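Side-chain contact in acyl-CoA dehydrogenase (Geobacillus kaustophilus, PDB 2PG0), which probably oxidises acyl thioesters with its bound FAD, introducing a double bond between the alpha and beta carbons of the acyl chain: residues A7-E12 with F304-I309. Sequence-based numbering, arbitrary orientation.
Sequences ARYLRE and FVDRVI
Tyr9 reaches from the loop before helix 12-28 onto helix 285-313, where Asp306 takes its hydroxyl and Ile309 its ring. Its CB points toward the helix, and CG, set between the backbone N and the carbonyl carbon (chi1 60°), lays the ring against the helix side with Ile309 over one face and Asp306 at the edge. CG2 of Ile309 stands 3.6 Å from the centroid of the Tyr9 ring, 10° off the normal, a CH-pi contact. Tyr9 CD2 passes 3.9 Å from the backbone O of Asp306, and Tyr9 CE2 meets Asp306 OD1 at 3.4 Å, while CB of Asp306 lies in the ring plane. Tyr9 CZ then touches Ile309 CD1 at 3.7 Å. At the tip, Tyr9 OH donates a short hydrogen bond of 2.6 Å to Asp306 OD1, coming from above the carboxylate, 50° out of its plane. The other oxygen, Asp306 OD2, lies 3.1 Å from Ala7 CB. Val75 of helix 71-84 touches both Tyr9 and Ile309, so the ring lies where the N-terminal loop meets helices of both terminal domains. With an alanine here, Asp306 OD1 would probably lose its hydroxyl donor and a gap would open over Ile309 CG2. Because Asp306 OD1 also forms a salt bridge with Arg302, one turn back, a neutral donor and a cation share this oxygen, which probably favours the ionised carboxylate.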
ATOM      1  N   ALA A   7     -25.210 -10.618 -12.352  1.00 33.21           N
ATOM      2  CA  ALA A   7     -25.268  -9.424 -13.191  1.00 33.02           C
ATOM      3  C   ALA A   7     -26.320  -9.599 -14.278  1.00 32.60           C
ATOM      4  O   ALA A   7     -26.366 -10.641 -14.956  1.00 32.99           O
ATOM      5  CB  ALA A   7     -23.919  -9.155 -13.816  1.00 33.16           C
ATOM      6  N   ARG A   8     -27.125  -8.554 -14.455  1.00 31.59           N
ATOM      7  CA  ARG A   8     -28.360  -8.608 -15.227  1.00 30.76           C
ATOM      8  C   ARG A   8     -28.208  -8.675 -16.741  1.00 29.23           C
ATOM      9  O   ARG A   8     -29.204  -8.825 -17.435  1.00 29.59           O
ATOM     10  CB  ARG A   8     -29.256  -7.414 -14.879  1.00 31.33           C
ATOM     11  CG  ARG A   8     -29.548  -7.261 -13.404  1.00 33.55           C
ATOM     12  CD  ARG A   8     -30.759  -6.376 -13.163  1.00 37.33           C
ATOM     13  NE  ARG A   8     -30.755  -5.839 -11.803  1.00 39.90           N
ATOM     14  CZ  ARG A   8     -31.841  -5.611 -11.069  1.00 41.48           C
ATOM     15  NH1 ARG A   8     -33.054  -5.868 -11.552  1.00 41.87           N
ATOM     16  NH2 ARG A   8     -31.710  -5.123  -9.840  1.00 41.79           N
ATOM     17  N   TYR A   9     -26.993  -8.545 -17.264  1.00 27.19           N
ATOM     18  CA  TYR A   9     -26.838  -8.507 -18.720  1.00 25.07           C
ATOM     19  C   TYR A   9     -26.794  -9.895 -19.368  1.00 24.54           C
ATOM     20  O   TYR A   9     -26.894 -10.006 -20.587  1.00 24.17           O
ATOM     21  CB  TYR A   9     -25.647  -7.639 -19.163  1.00 24.26           C
ATOM     22  CG  TYR A   9     -24.303  -8.082 -18.633  1.00 22.90           C
ATOM     23  CD1 TYR A   9     -23.537  -9.021 -19.320  1.00 20.75           C
ATOM     24  CD2 TYR A   9     -23.788  -7.552 -17.444  1.00 20.89           C
ATOM     25  CE1 TYR A   9     -22.301  -9.434 -18.839  1.00 20.79           C
ATOM     26  CE2 TYR A   9     -22.546  -7.955 -16.958  1.00 20.46           C
ATOM     27  CZ  TYR A   9     -21.810  -8.898 -17.659  1.00 21.54           C
ATOM     28  OH  TYR A   9     -20.583  -9.317 -17.188  1.00 21.25           O
ATOM     29  N   LEU A  10     -26.643 -10.940 -18.557  1.00 24.05           N
ATOM     30  CA  LEU A  10     -26.616 -12.306 -19.081  1.00 23.92           C
ATOM     31  C   LEU A  10     -27.954 -12.999 -18.877  1.00 24.32           C
ATOM     32  O   LEU A  10     -28.465 -13.067 -17.754  1.00 24.10           O
ATOM     33  CB  LEU A  10     -25.504 -13.135 -18.434  1.00 23.60           C
ATOM     34  CG  LEU A  10     -24.051 -12.673 -18.604  1.00 23.01           C
ATOM     35  CD1 LEU A  10     -23.122 -13.512 -17.743  1.00 21.92           C
ATOM     36  CD2 LEU A  10     -23.596 -12.687 -20.073  1.00 21.16           C
ATOM     37  N   ARG A  11     -28.518 -13.510 -19.967  1.00 24.63           N
ATOM     38  CA  ARG A  11     -29.689 -14.376 -19.866  1.00 25.12           C
ATOM     39  C   ARG A  11     -29.336 -15.811 -20.251  1.00 24.87           C
ATOM     40  O   ARG A  11     -28.193 -16.101 -20.609  1.00 24.12           O
ATOM     41  CB  ARG A  11     -30.861 -13.821 -20.673  1.00 25.59           C
ATOM     42  CG  ARG A  11     -30.585 -13.551 -22.135  1.00 28.28           C
ATOM     43  CD  ARG A  11     -31.708 -12.705 -22.740  1.00 33.19           C
ATOM     44  NE  ARG A  11     -31.620 -11.318 -22.293  1.00 35.68           N
ATOM     45  CZ  ARG A  11     -31.075 -10.330 -23.001  1.00 37.91           C
ATOM     46  NH1 ARG A  11     -30.574 -10.560 -24.212  1.00 38.94           N
ATOM     47  NH2 ARG A  11     -31.034  -9.103 -22.494  1.00 39.02           N
ATOM     48  N   GLU A  12     -30.314 -16.710 -20.164  1.00 24.71           N
ATOM     49  CA  GLU A  12     -30.074 -18.122 -20.456  1.00 25.00           C
ATOM     50  C   GLU A  12     -29.344 -18.355 -21.787  1.00 24.10           C
ATOM     51  O   GLU A  12     -28.433 -19.177 -21.845  1.00 24.05           O
ATOM     52  CB  GLU A  12     -31.374 -18.937 -20.375  1.00 25.73           C
ATOM     53  CG  GLU A  12     -31.166 -20.452 -20.237  1.00 28.34           C
ATOM     54  CD  GLU A  12     -30.257 -20.857 -19.072  1.00 32.36           C
ATOM     55  OE1 GLU A  12     -30.291 -20.202 -18.006  1.00 34.76           O
ATOM     56  OE2 GLU A  12     -29.510 -21.848 -19.216  1.00 34.78           O
ATOM     57  N   PHE A 304     -18.213  -3.897 -10.142  1.00 12.03           N
ATOM     58  CA  PHE A 304     -18.088  -2.606 -10.820  1.00 11.95           C
ATOM     59  C   PHE A 304     -18.099  -2.757 -12.343  1.00 12.17           C
ATOM     60  O   PHE A 304     -18.862  -2.069 -13.037  1.00 12.19           O
ATOM     61  CB  PHE A 304     -16.821  -1.874 -10.356  1.00 12.13           C
ATOM     62  CG  PHE A 304     -16.770  -0.433 -10.765  1.00 11.91           C
ATOM     63  CD1 PHE A 304     -17.482   0.529 -10.047  1.00 13.23           C
ATOM     64  CD2 PHE A 304     -16.015  -0.031 -11.867  1.00 14.60           C
ATOM     65  CE1 PHE A 304     -17.444   1.869 -10.414  1.00 12.98           C
ATOM     66  CE2 PHE A 304     -15.963   1.318 -12.243  1.00 13.74           C
ATOM     67  CZ  PHE A 304     -16.680   2.267 -11.511  1.00 13.57           C
ATOM     68  N   VAL A 305     -17.274  -3.659 -12.871  1.00 12.06           N
ATOM     69  CA  VAL A 305     -17.234  -3.841 -14.332  1.00 12.99           C
ATOM     70  C   VAL A 305     -18.594  -4.300 -14.877  1.00 13.12           C
ATOM     71  O   VAL A 305     -19.016  -3.852 -15.945  1.00 13.27           O
ATOM     72  CB  VAL A 305     -16.067  -4.759 -14.788  1.00 12.87           C
ATOM     73  CG1 VAL A 305     -16.372  -6.227 -14.525  1.00 12.66           C
ATOM     74  CG2 VAL A 305     -15.727  -4.514 -16.264  1.00 13.73           C
ATOM     75  N   ASP A 306     -19.283  -5.153 -14.118  1.00 13.60           N
ATOM     76  CA  ASP A 306     -20.610  -5.642 -14.498  1.00 14.00           C
ATOM     77  C   ASP A 306     -21.615  -4.496 -14.569  1.00 14.27           C
ATOM     78  O   ASP A 306     -22.440  -4.440 -15.487  1.00 14.24           O
ATOM     79  CB  ASP A 306     -21.103  -6.712 -13.517  1.00 14.22           C
ATOM     80  CG  ASP A 306     -20.570  -8.107 -13.839  1.00 14.63           C
ATOM     81  OD1 ASP A 306     -19.869  -8.301 -14.866  1.00 16.00           O
ATOM     82  OD2 ASP A 306     -20.870  -9.022 -13.050  1.00 17.05           O
ATOM     83  N   ARG A 307     -21.527  -3.572 -13.613  1.00 14.31           N
ATOM     84  CA  ARG A 307     -22.388  -2.389 -13.636  1.00 14.40           C
ATOM     85  C   ARG A 307     -22.074  -1.487 -14.834  1.00 13.91           C
ATOM     86  O   ARG A 307     -22.987  -0.993 -15.503  1.00 13.31           O
ATOM     87  CB  ARG A 307     -22.297  -1.620 -12.311  1.00 14.80           C
ATOM     88  CG  ARG A 307     -23.265  -0.457 -12.185  1.00 16.06           C
ATOM     89  CD  ARG A 307     -24.713  -0.923 -12.198  1.00 19.25           C
ATOM     90  NE  ARG A 307     -25.614   0.225 -12.171  1.00 23.02           N
ATOM     91  CZ  ARG A 307     -26.058   0.838 -13.259  1.00 24.99           C
ATOM     92  NH1 ARG A 307     -25.705   0.395 -14.459  1.00 28.50           N
ATOM     93  NH2 ARG A 307     -26.866   1.883 -13.152  1.00 28.66           N
ATOM     94  N   VAL A 308     -20.790  -1.279 -15.103  1.00 13.78           N
ATOM     95  CA  VAL A 308     -20.366  -0.495 -16.261  1.00 14.37           C
ATOM     96  C   VAL A 308     -20.832  -1.125 -17.584  1.00 14.45           C
ATOM     97  O   VAL A 308     -21.308  -0.414 -18.466  1.00 14.51           O
ATOM     98  CB  VAL A 308     -18.833  -0.228 -16.240  1.00 14.48           C
ATOM     99  CG1 VAL A 308     -18.370   0.432 -17.527  1.00 15.05           C
ATOM    100  CG2 VAL A 308     -18.469   0.663 -15.040  1.00 14.56           C
ATOM    101  N   ILE A 309     -20.707  -2.448 -17.715  1.00 14.72           N
ATOM    102  CA  ILE A 309     -21.262  -3.162 -18.888  1.00 15.54           C
ATOM    103  C   ILE A 309     -22.751  -2.818 -19.073  1.00 15.92           C
ATOM    104  O   ILE A 309     -23.165  -2.431 -20.164  1.00 15.60           O
ATOM    105  CB  ILE A 309     -21.039  -4.706 -18.797  1.00 15.41           C
ATOM    106  CG1 ILE A 309     -19.560  -5.052 -19.021  1.00 15.00           C
ATOM    107  CG2 ILE A 309     -21.924  -5.464 -19.804  1.00 15.22           C
ATOM    108  CD1 ILE A 309     -19.176  -6.455 -18.538  1.00 15.21           C
TER